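Local coordinates for MAGE domain-containing protein (Xenopus laevis, PDB 7DG2) that probably serves as the Nse3-type MAGE subunit that pairs with Nse1 and together with it shapes the bound Nse4 within the Smc5/6 complex, at residues L108-G113 and K185-V190; L102-S107 and E123-L128; Q153-Y158 and G174-K179; G63-E68 and T79-R84. One frame throughout, in Å; residues are numbered along the deposited sequence.

Contact 1. Residues L108-G113 and K185-V190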
loop_
_atom_site.group_PDB
_atom_site.type_symbol
_atom_site.label_atom_id
_atom_site.label_comp_id
_atom_site.label_asym_id
_atom_site.label_seq_id
_atom_site.Cartn_x
_atom_site.Cartn_y
_atom_site.Cartn_z
ATOM N N LEU B 108 -11.300 19.669 14.342
ATOM C CA LEU B 108 -11.142 20.729 15.336
ATOM C C LEU B 108 -10.755 22.039 14.665
ATOM O O LEU B 108 -11.335 23.095 14.947
ATOM C CB LEU B 108 -10.103 20.323 16.384
ATOM C CG LEU B 108 -9.889 21.382 17.480
ATOM C CD1 LEU B 108 -11.160 21.556 18.286
ATOM C CD2 LEU B 108 -8.704 21.044 18.395
ATOM N N ILE B 109 -9.796 21.978 13.745
ATOM C CA ILE B 109 -9.331 23.182 13.066
ATOM C C ILE B 109 -10.482 23.865 12.346
ATOM O O ILE B 109 -10.728 25.061 12.521
ATOM C CB ILE B 109 -8.192 22.832 12.095
ATOM C CG1 ILE B 109 -6.965 22.319 12.849
ATOM C CG2 ILE B 109 -7.875 24.031 11.193
ATOM C CD1 ILE B 109 -5.906 21.741 11.915
ATOM N N PHE B 110 -11.211 23.111 11.525
ATOM C CA PHE B 110 -12.299 23.696 10.753
ATOM C C PHE B 110 -13.419 24.202 11.659
ATOM O O PHE B 110 -13.926 25.315 11.469
ATOM C CB PHE B 110 -12.823 22.661 9.749
ATOM C CG PHE B 110 -14.194 22.971 9.216
ATOM C CD1 PHE B 110 -14.409 24.087 8.421
ATOM C CD2 PHE B 110 -15.269 22.141 9.515
ATOM C CE1 PHE B 110 -15.685 24.381 7.930
ATOM C CE2 PHE B 110 -16.542 22.423 9.029
ATOM C CZ PHE B 110 -16.746 23.549 8.232
ATOM N N MET B 111 -13.820 23.402 12.652
ATOM C CA MET B 111 -14.982 23.760 13.460
ATOM C C MET B 111 -14.712 24.981 14.328
ATOM O O MET B 111 -15.659 25.694 14.686
ATOM C CB MET B 111 -15.418 22.572 14.323
ATOM C CG MET B 111 -15.980 21.363 13.529
ATOM S SD MET B 111 -17.406 21.749 12.482
ATOM C CE MET B 111 -18.715 21.833 13.713
ATOM N N LYS B 112 -13.441 25.248 14.635
ATOM C CA LYS B 112 -13.013 26.408 15.405
ATOM C C LYS B 112 -12.573 27.570 14.527
ATOM O O LYS B 112 -11.809 28.423 14.985
ATOM C CB LYS B 112 -11.872 26.020 16.351
ATOM C CG LYS B 112 -12.293 25.136 17.495
ATOM C CD LYS B 112 -13.312 25.852 18.361
ATOM C CE LYS B 112 -13.499 25.156 19.695
ATOM N NZ LYS B 112 -14.438 25.922 20.558
ATOM N N GLY B 113 -13.023 27.626 13.279
ATOM C CA GLY B 113 -12.756 28.780 12.442
ATOM C C GLY B 113 -11.504 28.708 11.598
ATOM O O GLY B 113 -10.960 29.759 11.240
ATOM N N LYS B 185 -17.474 18.111 3.584
ATOM C CA LYS B 185 -17.295 16.707 3.936
ATOM C C LYS B 185 -16.883 16.545 5.396
ATOM O O LYS B 185 -17.379 15.651 6.086
ATOM C CB LYS B 185 -16.253 16.060 3.016
ATOM C CG LYS B 185 -16.703 15.855 1.581
ATOM C CD LYS B 185 -17.731 14.742 1.469
ATOM C CE LYS B 185 -17.933 14.337 0.003
ATOM N NZ LYS B 185 -19.095 13.425 -0.188
ATOM N N VAL B 186 -15.970 17.393 5.886
ATOM C CA VAL B 186 -15.556 17.282 7.283
ATOM C C VAL B 186 -16.721 17.635 8.211
ATOM O O VAL B 186 -16.934 16.987 9.244
ATOM C CB VAL B 186 -14.319 18.157 7.546
ATOM C CG1 VAL B 186 -14.013 18.206 9.039
ATOM C CG2 VAL B 186 -13.106 17.599 6.778
ATOM N N LEU B 187 -17.508 18.650 7.839
ATOM C CA LEU B 187 -18.700 18.986 8.609
ATOM C C LEU B 187 -19.673 17.815 8.649
ATOM O O LEU B 187 -20.321 17.564 9.675
ATOM C CB LEU B 187 -19.375 20.221 8.017
ATOM C CG LEU B 187 -20.667 20.644 8.727
ATOM C CD1 LEU B 187 -20.392 20.891 10.213
ATOM C CD2 LEU B 187 -21.232 21.902 8.071
ATOM N N GLU B 188 -19.790 17.089 7.536
ATOM C CA GLU B 188 -20.667 15.926 7.501
ATOM C C GLU B 188 -20.158 14.820 8.415
ATOM O O GLU B 188 -20.953 14.129 9.058
ATOM C CB GLU B 188 -20.814 15.431 6.061
ATOM C CG GLU B 188 -21.685 16.351 5.230
ATOM C CD GLU B 188 -21.703 16.026 3.745
ATOM O OE1 GLU B 188 -21.041 15.061 3.306
ATOM O OE2 GLU B 188 -22.400 16.758 3.012
ATOM N N PHE B 189 -18.837 14.642 8.489
ATOM C CA PHE B 189 -18.259 13.683 9.417
ATOM C C PHE B 189 -18.522 14.091 10.861
ATOM O O PHE B 189 -18.977 13.281 11.673
ATOM C CB PHE B 189 -16.753 13.564 9.160
ATOM C CG PHE B 189 -16.023 12.775 10.201
ATOM C CD1 PHE B 189 -15.921 11.394 10.095
ATOM C CD2 PHE B 189 -15.430 13.410 11.286
ATOM C CE1 PHE B 189 -15.243 10.661 11.058
ATOM C CE2 PHE B 189 -14.760 12.685 12.251
ATOM C CZ PHE B 189 -14.665 11.307 12.135
ATOM N N VAL B 190 -18.230 15.350 11.194
ATOM C CA VAL B 190 -18.446 15.832 12.558
ATOM C C VAL B 190 -19.908 15.656 12.952
ATOM O O VAL B 190 -20.225 15.147 14.038
ATOM C CB VAL B 190 -17.995 17.298 12.669
ATOM C CG1 VAL B 190 -18.365 17.877 14.030
ATOM C CG2 VAL B 190 -16.495 17.393 12.432
#
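F110 and M111, at the C-terminal end of helix 94-111, pack against V186, L187 and V190 of helix 183-193, and this crossing is wholly apolar. It joins the first helix of the second, probable winged-helix unit to the helix that follows that unit's strands and helix 175-180. The phenylalanine ring leans obliquely on the partner helix: F110 CE2 lies 3.7 Å from L187 CB, while F110 CD2 passes V186 CG1 at 4.2 Å, the latter two side chains sliding by each other in opposite directions. The methionine makes the second set of contacts. Bends at chi2 and chi3 of M111 carry the thioether across L187 at about a right angle, with M111 SD 3.8 Å from L187 CD1. Its methyl then meets V190 tip to tip, M111 CE lying 4.0 Å from V190 CG1. An alanine at M111 would remove this thioether arm and would probably leave a gap beside L187 and V190. The helix ends directly behind these residues in a Schellman motif, with G113 at positive phi. Around the pair, W173 of strand 169-173 touches F110 and V186, A208 of helix 202-209 packs on F110, W201 covers M111 and L187, and F7 of the Nse4 chain reaches M111 and V190.

Contact 2. Residues L102-S107 and E123-L128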
loop_
_atom_site.group_PDB
_atom_site.type_symbol
_atom_site.label_atom_id
_atom_site.label_comp_id
_atom_site.label_asym_id
_atom_site.label_seq_id
_atom_site.Cartn_x
_atom_site.Cartn_y
_atom_site.Cartn_z
ATOM N N LEU B 102 -6.036 12.035 11.680
ATOM C CA LEU B 102 -5.991 13.277 10.920
ATOM C C LEU B 102 -7.367 13.912 10.824
ATOM O O LEU B 102 -7.506 15.137 10.950
ATOM C CB LEU B 102 -5.421 13.024 9.523
ATOM C CG LEU B 102 -5.526 14.223 8.573
ATOM C CD1 LEU B 102 -4.631 15.361 9.045
ATOM C CD2 LEU B 102 -5.138 13.773 7.178
ATOM N N MET B 103 -8.404 13.100 10.607
ATOM C CA MET B 103 -9.738 13.669 10.447
ATOM C C MET B 103 -10.200 14.366 11.723
ATOM O O MET B 103 -10.874 15.404 11.672
ATOM C CB MET B 103 -10.727 12.573 10.052
ATOM C CG MET B 103 -12.180 13.033 10.026
ATOM S SD MET B 103 -12.508 14.274 8.759
ATOM C CE MET B 103 -13.279 13.255 7.483
ATOM N N VAL B 104 -9.845 13.809 12.875
ATOM C CA VAL B 104 -10.198 14.437 14.146
ATOM C C VAL B 104 -9.513 15.793 14.270
ATOM O O VAL B 104 -10.120 16.777 14.718
ATOM C CB VAL B 104 -9.827 13.494 15.304
ATOM C CG1 VAL B 104 -9.916 14.216 16.636
ATOM C CG2 VAL B 104 -10.728 12.277 15.289
ATOM N N ILE B 105 -8.248 15.873 13.850
ATOM C CA ILE B 105 -7.509 17.135 13.901
ATOM C C ILE B 105 -8.080 18.136 12.898
ATOM O O ILE B 105 -8.294 19.314 13.218
ATOM C CB ILE B 105 -6.007 16.880 13.661
ATOM C CG1 ILE B 105 -5.424 16.031 14.790
ATOM C CG2 ILE B 105 -5.247 18.193 13.526
ATOM C CD1 ILE B 105 -3.992 15.564 14.504
ATOM N N LEU B 106 -8.327 17.692 11.660
ATOM C CA LEU B 106 -8.938 18.589 10.680
ATOM C C LEU B 106 -10.282 19.105 11.177
ATOM O O LEU B 106 -10.660 20.249 10.899
ATOM C CB LEU B 106 -9.130 17.873 9.338
ATOM C CG LEU B 106 -7.861 17.479 8.561
ATOM C CD1 LEU B 106 -8.241 16.644 7.338
ATOM C CD2 LEU B 106 -7.092 18.709 8.120
ATOM N N SER B 107 -11.030 18.250 11.874
ATOM C CA SER B 107 -12.337 18.636 12.391
ATOM C C SER B 107 -12.214 19.788 13.376
ATOM O O SER B 107 -12.934 20.785 13.265
ATOM C CB SER B 107 -13.023 17.441 13.055
ATOM O OG SER B 107 -13.373 16.444 12.099
ATOM N N GLU B 123 -4.723 19.088 23.811
ATOM C CA GLU B 123 -5.725 19.017 24.869
ATOM C C GLU B 123 -6.879 18.106 24.459
ATOM O O GLU B 123 -7.297 17.224 25.222
ATOM C CB GLU B 123 -6.209 20.430 25.187
ATOM C CG GLU B 123 -7.397 20.532 26.116
ATOM C CD GLU B 123 -7.748 21.981 26.414
ATOM O OE1 GLU B 123 -7.790 22.351 27.607
ATOM O OE2 GLU B 123 -7.957 22.756 25.452
ATOM N N MET B 124 -7.387 18.292 23.239
ATOM C CA MET B 124 -8.411 17.401 22.702
ATOM C C MET B 124 -7.908 15.962 22.628
ATOM O O MET B 124 -8.569 15.037 23.110
ATOM C CB MET B 124 -8.855 17.883 21.314
ATOM C CG MET B 124 -9.848 16.949 20.608
ATOM S SD MET B 124 -10.369 17.533 18.970
ATOM C CE MET B 124 -8.825 17.367 18.072
ATOM N N LEU B 125 -6.735 15.755 22.026
ATOM C CA LEU B 125 -6.253 14.392 21.815
ATOM C C LEU B 125 -5.986 13.666 23.130
ATOM O O LEU B 125 -6.049 12.431 23.176
ATOM C CB LEU B 125 -4.999 14.400 20.948
ATOM C CG LEU B 125 -5.214 14.858 19.505
ATOM C CD1 LEU B 125 -3.971 14.624 18.681
ATOM C CD2 LEU B 125 -6.417 14.139 18.887
ATOM N N ARG B 126 -5.691 14.398 24.207
ATOM C CA ARG B 126 -5.480 13.731 25.492
ATOM C C ARG B 126 -6.719 12.956 25.923
ATOM O O ARG B 126 -6.611 11.865 26.500
ATOM C CB ARG B 126 -5.090 14.747 26.568
ATOM C CG ARG B 126 -4.893 14.131 27.957
ATOM C CD ARG B 126 -4.348 15.153 28.955
ATOM N NE ARG B 126 -2.917 14.979 29.202
ATOM C CZ ARG B 126 -2.163 15.839 29.886
ATOM N NH1 ARG B 126 -2.698 16.943 30.390
ATOM N NH2 ARG B 126 -0.869 15.596 30.062
ATOM N N ARG B 127 -7.909 13.497 25.640
ATOM C CA ARG B 127 -9.141 12.788 25.970
ATOM C C ARG B 127 -9.328 11.538 25.120
ATOM O O ARG B 127 -10.116 10.660 25.488
ATOM C CB ARG B 127 -10.342 13.723 25.824
ATOM C CG ARG B 127 -10.304 14.894 26.800
ATOM C CD ARG B 127 -11.631 15.639 26.859
ATOM N NE ARG B 127 -11.946 16.321 25.606
ATOM C CZ ARG B 127 -11.422 17.485 25.236
ATOM N NH1 ARG B 127 -11.765 18.034 24.077
ATOM N NH2 ARG B 127 -10.553 18.109 26.027
ATOM N N LEU B 128 -8.625 11.436 23.994
ATOM C CA LEU B 128 -8.589 10.218 23.202
ATOM C C LEU B 128 -7.396 9.338 23.565
ATOM O O LEU B 128 -7.046 8.431 22.801
ATOM C CB LEU B 128 -8.578 10.568 21.710
ATOM C CG LEU B 128 -9.706 11.515 21.295
ATOM C CD1 LEU B 128 -9.595 11.899 19.823
ATOM C CD2 LEU B 128 -11.062 10.882 21.569
#
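I105 and L125 bring the backbones nearest, their CA atoms 8.5 Å apart, where the short segments of helices 94-111 and 118-127 run roughly antiparallel, with axes 11.2 Å apart at 138°. These are probably the first two helices of a winged-helix unit, the second of the two expected in a MAGE homology domain, and their packing forms part of its hydrophobic core. V104 lies at the middle of the contact. V104 CG1 meets three side chains of the partner segment: M124 CE at 3.6 Å, L128 CD1 at 4.0 Å and, more loosely, L125 CD2. M124 arrives obliquely. Its chain stays extended through CB and CG (chi1 175°, chi2 180°) and turns only at the sulfur, which lays the terminal methyl against the valine. L128 instead reaches toward V104 tip to tip. Beside this cluster the two delta methyls of I105 and L125 touch lightly, CD1 to CD1 at 4.3 Å. On other sides helix 94-111 is covered by F189 of helix 183-193, which packs on M103 and S107, and by Y61 and F62 of the Nse4 chain; R127 binds T13 and P9 of that chain. Within helix 94-111, M103 O accepts two bonds from opposite faces of its carbonyl plane, from S107 N and from S107 OG, the hydroxyl lying 2.7 Å away.

Contact 3. Residues Q153-Y158 and G174-K179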
loop_
_atom_site.group_PDB
_atom_site.type_symbol
_atom_site.label_atom_id
_atom_site.label_comp_id
_atom_site.label_asym_id
_atom_site.label_seq_id
_atom_site.Cartn_x
_atom_site.Cartn_y
_atom_site.Cartn_z
ATOM N N GLN B 153 3.432 15.777 4.284
ATOM C CA GLN B 153 2.418 15.335 3.331
ATOM C C GLN B 153 1.499 16.464 2.894
ATOM O O GLN B 153 0.697 16.267 1.967
ATOM C CB GLN B 153 1.606 14.194 3.949
ATOM C CG GLN B 153 2.439 12.929 4.151
ATOM C CD GLN B 153 1.691 11.852 4.937
ATOM O OE1 GLN B 153 0.857 12.153 5.798
ATOM N NE2 GLN B 153 1.989 10.592 4.641
ATOM N N LYS B 154 1.610 17.645 3.520
ATOM C CA LYS B 154 0.763 18.811 3.265
ATOM C C LYS B 154 -0.690 18.589 3.676
ATOM O O LYS B 154 -1.581 19.286 3.181
ATOM C CB LYS B 154 0.808 19.259 1.801
ATOM C CG LYS B 154 2.205 19.438 1.250
ATOM C CD LYS B 154 2.969 20.479 2.008
ATOM C CE LYS B 154 4.165 20.942 1.180
ATOM N NZ LYS B 154 4.976 21.937 1.923
ATOM N N TYR B 155 -0.950 17.639 4.579
ATOM C CA TYR B 155 -2.280 17.571 5.179
ATOM C C TYR B 155 -2.500 18.706 6.163
ATOM O O TYR B 155 -3.621 19.193 6.306
ATOM C CB TYR B 155 -2.489 16.242 5.899
ATOM C CG TYR B 155 -2.849 15.083 5.003
ATOM C CD1 TYR B 155 -4.001 15.114 4.228
ATOM C CD2 TYR B 155 -2.061 13.934 4.979
ATOM C CE1 TYR B 155 -4.355 14.031 3.429
ATOM C CE2 TYR B 155 -2.391 12.862 4.181
ATOM C CZ TYR B 155 -3.538 12.909 3.421
ATOM O OH TYR B 155 -3.848 11.831 2.623
ATOM N N LEU B 156 -1.444 19.140 6.848
ATOM C CA LEU B 156 -1.544 20.209 7.826
ATOM C C LEU B 156 -0.445 21.232 7.583
ATOM O O LEU B 156 0.621 20.909 7.052
ATOM C CB LEU B 156 -1.414 19.669 9.251
ATOM C CG LEU B 156 -2.439 18.637 9.736
ATOM C CD1 LEU B 156 -2.031 18.075 11.087
ATOM C CD2 LEU B 156 -3.832 19.242 9.790
ATOM N N GLU B 157 -0.724 22.467 7.982
ATOM C CA GLU B 157 0.289 23.500 8.170
ATOM C C GLU B 157 0.585 23.636 9.658
ATOM O O GLU B 157 -0.319 23.528 10.491
ATOM C CB GLU B 157 -0.184 24.847 7.629
ATOM C CG GLU B 157 -0.195 24.986 6.132
ATOM C CD GLU B 157 -0.590 26.388 5.717
ATOM O OE1 GLU B 157 -0.789 27.236 6.620
ATOM O OE2 GLU B 157 -0.704 26.645 4.499
ATOM N N TYR B 158 1.851 23.901 9.981
ATOM C CA TYR B 158 2.349 23.958 11.355
ATOM C C TYR B 158 3.160 25.243 11.438
ATOM O O TYR B 158 4.325 25.259 11.033
ATOM C CB TYR B 158 3.198 22.731 11.679
ATOM C CG TYR B 158 3.671 22.596 13.109
ATOM C CD1 TYR B 158 2.769 22.561 14.158
ATOM C CD2 TYR B 158 5.030 22.471 13.406
ATOM C CE1 TYR B 158 3.194 22.404 15.469
ATOM C CE2 TYR B 158 5.466 22.317 14.716
ATOM C CZ TYR B 158 4.545 22.289 15.745
ATOM O OH TYR B 158 4.955 22.140 17.053
ATOM N N GLY B 174 -3.613 21.867 5.479
ATOM C CA GLY B 174 -2.668 21.954 4.387
ATOM C C GLY B 174 -3.318 21.790 3.012
ATOM O O GLY B 174 -4.487 21.427 2.889
ATOM N N GLN B 175 -2.510 22.049 1.978
ATOM C CA GLN B 175 -2.993 22.005 0.603
ATOM C C GLN B 175 -3.534 20.628 0.232
ATOM O O GLN B 175 -4.497 20.522 -0.539
ATOM C CB GLN B 175 -1.861 22.409 -0.347
ATOM C CG GLN B 175 -1.405 23.880 -0.228
ATOM C CD GLN B 175 0.032 24.097 -0.718
ATOM O OE1 GLN B 175 0.889 23.213 -0.590
ATOM N NE2 GLN B 175 0.299 25.279 -1.278
ATOM N N ARG B 176 -2.934 19.559 0.758
ATOM C CA ARG B 176 -3.449 18.231 0.421
ATOM C C ARG B 176 -4.844 18.006 1.000
ATOM O O ARG B 176 -5.687 17.375 0.353
ATOM C CB ARG B 176 -2.481 17.143 0.887
ATOM C CG ARG B 176 -2.988 15.739 0.543
ATOM C CD ARG B 176 -2.052 14.648 1.038
ATOM N NE ARG B 176 -0.804 14.544 0.294
ATOM C CZ ARG B 176 -0.648 13.895 -0.859
ATOM N NH1 ARG B 176 -1.675 13.291 -1.438
ATOM N NH2 ARG B 176 0.552 13.856 -1.431
ATOM N N ALA B 177 -5.117 18.520 2.211
ATOM C CA ALA B 177 -6.451 18.378 2.788
ATOM C C ALA B 177 -7.500 19.058 1.920
ATOM O O ALA B 177 -8.595 18.518 1.716
ATOM C CB ALA B 177 -6.488 18.954 4.206
ATOM N N PHE B 178 -7.194 20.246 1.401
ATOM C CA PHE B 178 -8.193 20.926 0.584
ATOM C C PHE B 178 -8.466 20.204 -0.723
ATOM O O PHE B 178 -9.546 20.394 -1.295
ATOM C CB PHE B 178 -7.766 22.367 0.297
ATOM C CG PHE B 178 -8.003 23.295 1.449
ATOM C CD1 PHE B 178 -9.297 23.653 1.802
ATOM C CD2 PHE B 178 -6.944 23.793 2.184
ATOM C CE1 PHE B 178 -9.529 24.503 2.873
ATOM C CE2 PHE B 178 -7.167 24.641 3.247
ATOM C CZ PHE B 178 -8.462 24.995 3.594
ATOM N N LYS B 179 -7.526 19.379 -1.205
ATOM C CA LYS B 179 -7.740 18.625 -2.437
ATOM C C LYS B 179 -8.327 17.241 -2.197
ATOM O O LYS B 179 -9.077 16.742 -3.044
ATOM C CB LYS B 179 -6.423 18.482 -3.211
ATOM C CG LYS B 179 -5.841 19.791 -3.683
ATOM C CD LYS B 179 -6.763 20.506 -4.632
ATOM C CE LYS B 179 -6.161 21.832 -5.082
ATOM N NZ LYS B 179 -7.047 22.519 -6.069
#
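R176 grips the turn Q153-Y155 with both its backbone and its side chain. Its NE donates to Q153 O at 2.8 Å, in the plane of both the carbonyl and the guanidinium, while its backbone N bonds K154 O at 2.8 Å from above that carbonyl's plane. Extended through chi2 and bent at chi3 (-72°), the arginine lays CD over one face of the Y155 ring, 3.4 Å from its centroid, a CH-pi contact. G174 N adds a bond to Y155 O at 2.8 Å; any CB on this glycine would clash with K154 O. In the next shell, E180 binds both R176 NH1 and Y155 OH, fixing the pair, and R64 of the Nse4 chain shares the tyrosine hydroxyl. With a leucine here, Q153 O would probably lose its NE donor and E180 its charged mate. The junction joins the Schellman turn ending helix 142-152 to the N-cap of helix 175-180, with L102 of helix 94-111 under Y155 and I77 of strand 75-80 against R176.

Contact 4. Residues G63-E68 and T79-R84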
loop_
_atom_site.group_PDB
_atom_site.type_symbol
_atom_site.label_atom_id
_atom_site.label_comp_id
_atom_site.label_asym_id
_atom_site.label_seq_id
_atom_site.Cartn_x
_atom_site.Cartn_y
_atom_site.Cartn_z
ATOM N N GLY B 63 -7.943 5.451 -12.537
ATOM C CA GLY B 63 -8.910 6.313 -11.889
ATOM C C GLY B 63 -8.269 7.309 -10.950
ATOM O O GLY B 63 -8.869 7.658 -9.926
ATOM N N PHE B 64 -7.050 7.765 -11.265
ATOM C CA PHE B 64 -6.306 8.734 -10.467
ATOM C C PHE B 64 -6.256 10.067 -11.199
ATOM O O PHE B 64 -6.026 10.105 -12.407
ATOM C CB PHE B 64 -4.849 8.326 -10.228
ATOM C CG PHE B 64 -4.654 7.095 -9.395
ATOM C CD1 PHE B 64 -5.713 6.436 -8.795
ATOM C CD2 PHE B 64 -3.368 6.613 -9.197
ATOM C CE1 PHE B 64 -5.499 5.301 -8.021
ATOM C CE2 PHE B 64 -3.146 5.471 -8.438
ATOM C CZ PHE B 64 -4.214 4.816 -7.844
ATOM N N GLN B 65 -6.392 11.150 -10.446
ATOM C CA GLN B 65 -6.349 12.507 -10.975
ATOM C C GLN B 65 -5.073 13.195 -10.506
ATOM O O GLN B 65 -4.790 13.246 -9.306
ATOM C CB GLN B 65 -7.572 13.297 -10.508
ATOM C CG GLN B 65 -7.656 14.712 -11.030
ATOM C CD GLN B 65 -8.314 14.788 -12.401
ATOM O OE1 GLN B 65 -8.797 13.784 -12.941
ATOM N NE2 GLN B 65 -8.333 15.986 -12.975
ATOM N N LEU B 66 -4.333 13.765 -11.448
ATOM C CA LEU B 66 -3.192 14.603 -11.102
ATOM C C LEU B 66 -3.703 15.995 -10.739
ATOM O O LEU B 66 -4.494 16.586 -11.487
ATOM C CB LEU B 66 -2.215 14.660 -12.282
ATOM C CG LEU B 66 -0.866 15.345 -12.063
ATOM C CD1 LEU B 66 -0.004 14.452 -11.186
ATOM C CD2 LEU B 66 -0.173 15.610 -13.402
ATOM N N GLU B 67 -3.298 16.509 -9.581
ATOM C CA GLU B 67 -3.741 17.832 -9.149
ATOM C C GLU B 67 -2.553 18.653 -8.658
ATOM O O GLU B 67 -1.701 18.154 -7.923
ATOM C CB GLU B 67 -4.806 17.745 -8.044
ATOM C CG GLU B 67 -6.091 16.994 -8.459
ATOM C CD GLU B 67 -7.282 17.327 -7.565
ATOM O OE1 GLU B 67 -7.517 18.526 -7.287
ATOM O OE2 GLU B 67 -7.985 16.391 -7.140
ATOM N N GLU B 68 -2.510 19.922 -9.049
ATOM C CA GLU B 68 -1.473 20.831 -8.575
ATOM C C GLU B 68 -1.945 21.449 -7.264
ATOM O O GLU B 68 -3.027 22.043 -7.216
ATOM C CB GLU B 68 -1.201 21.908 -9.630
ATOM C CG GLU B 68 -0.026 22.813 -9.335
ATOM C CD GLU B 68 0.230 23.806 -10.460
ATOM O OE1 GLU B 68 -0.689 24.596 -10.783
ATOM O OE2 GLU B 68 1.344 23.789 -11.027
ATOM N N THR B 79 -5.056 12.276 -6.639
ATOM C CA THR B 79 -6.309 12.093 -5.908
ATOM C C THR B 79 -7.183 11.083 -6.643
ATOM O O THR B 79 -6.931 10.722 -7.797
ATOM C CB THR B 79 -7.079 13.414 -5.735
ATOM O OG1 THR B 79 -7.476 13.900 -7.018
ATOM C CG2 THR B 79 -6.210 14.459 -5.033
ATOM N N ASN B 80 -8.230 10.619 -5.961
ATOM C CA ASN B 80 -9.034 9.522 -6.477
ATOM C C ASN B 80 -10.232 10.064 -7.250
ATOM O O ASN B 80 -10.946 10.948 -6.763
ATOM C CB ASN B 80 -9.503 8.628 -5.329
ATOM C CG ASN B 80 -9.722 7.204 -5.764
ATOM O OD1 ASN B 80 -10.182 6.949 -6.884
ATOM N ND2 ASN B 80 -9.367 6.256 -4.895
ATOM N N LYS B 81 -10.432 9.551 -8.460
ATOM C CA LYS B 81 -11.625 9.906 -9.229
ATOM C C LYS B 81 -12.819 9.042 -8.860
ATOM O O LYS B 81 -13.951 9.360 -9.263
ATOM C CB LYS B 81 -11.344 9.784 -10.724
ATOM C CG LYS B 81 -10.205 10.685 -11.216
ATOM C CD LYS B 81 -9.903 10.451 -12.700
ATOM C CE LYS B 81 -11.008 11.006 -13.617
ATOM N NZ LYS B 81 -11.034 12.508 -13.609
ATOM N N LEU B 82 -12.601 7.971 -8.112
ATOM C CA LEU B 82 -13.667 7.069 -7.703
ATOM C C LEU B 82 -14.084 7.383 -6.272
ATOM O O LEU B 82 -13.241 7.632 -5.405
ATOM C CB LEU B 82 -13.230 5.604 -7.785
ATOM C CG LEU B 82 -12.587 5.059 -9.064
ATOM C CD1 LEU B 82 -12.375 3.548 -8.929
ATOM C CD2 LEU B 82 -13.438 5.368 -10.287
ATOM N N GLN B 83 -15.388 7.357 -6.027
ATOM C CA GLN B 83 -15.886 7.626 -4.690
ATOM C C GLN B 83 -15.517 6.492 -3.751
ATOM O O GLN B 83 -15.830 5.328 -4.008
ATOM C CB GLN B 83 -17.406 7.794 -4.710
ATOM C CG GLN B 83 -17.990 8.097 -3.339
ATOM C CD GLN B 83 -19.499 8.232 -3.372
ATOM O OE1 GLN B 83 -20.174 7.609 -4.198
ATOM N NE2 GLN B 83 -20.039 9.056 -2.477
ATOM N N ARG B 84 -14.862 6.829 -2.655
ATOM C CA ARG B 84 -14.515 5.823 -1.666
ATOM C C ARG B 84 -15.758 5.515 -0.842
ATOM O O ARG B 84 -16.419 6.430 -0.335
ATOM C CB ARG B 84 -13.356 6.314 -0.797
ATOM C CG ARG B 84 -12.055 6.498 -1.576
ATOM C CD ARG B 84 -11.429 5.146 -1.947
ATOM N NE ARG B 84 -11.128 4.348 -0.762
ATOM C CZ ARG B 84 -9.982 4.409 -0.081
ATOM N NH1 ARG B 84 -9.010 5.228 -0.474
ATOM N NH2 ARG B 84 -9.802 3.646 0.989
#
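K81 folds back across the hairpin onto G63 and Q65, each of its side-chain atoms finding a neighbour. K81 CB rests 3.4 Å from G63 O, the same oxygen that accepts the backbone N of K81. K81 CG packs on Q65 CB at 3.8 Å. K81 CD passes Q65 OE1 at 3.5 Å and K81 CE lies 3.6 Å from the same oxygen; bends at chi3 and chi4 (72° and 69°) turn the chain so that K81 NZ donates to Q65 OE1 at 2.7 Å. The glutamine bends at its own chi2 to present that amide oxygen. On the same face of the sheet, T79 OG1 gives a short bond of 2.5 Å to the anti lone pair of E67 OE2, the two side chains crossing at about a right angle. Beneath them Q65 and T79 form an antiparallel hydrogen-bonded pair, Q65 N to T79 O being nearly straight at 174°; F64 and N80 make the adjoining non-hydrogen-bonded pair. An Asx turn, in which N80 OD1 receives L82 N, leads the chain out of the strand, and N80 ND2 bonds both Q13 of the Nse1 chain and R64 of the Nse4 chain. Strands 64-70 and 75-80, following helix 47-62, are the antiparallel hairpin, or wing, typical of a winged-helix fold.

In the fold
From the N terminus, contact 4 closes first, pairing strands 64-70 and 75-80 before helix 94-111 begins. That helix opens two loops in succession: 102-107 returns to 123-128 in contact 2, whereas 108-113 waits for 185-190 in contact 1, making the two cross. Contact 3, tying 153-158 to 174-179, lies after contact 2 has closed and is nested inside the long loop of contact 1. Helix 94-111 links contacts 1, 2 and 3: S107 touches V190, L102 touches Y155 and I109 reaches L156. K179 packs on E67, joining contact 3 to the first hairpin, whereas contacts 2 and 4 remain about 27 Å apart between centres, on opposite sides of the chain's centre.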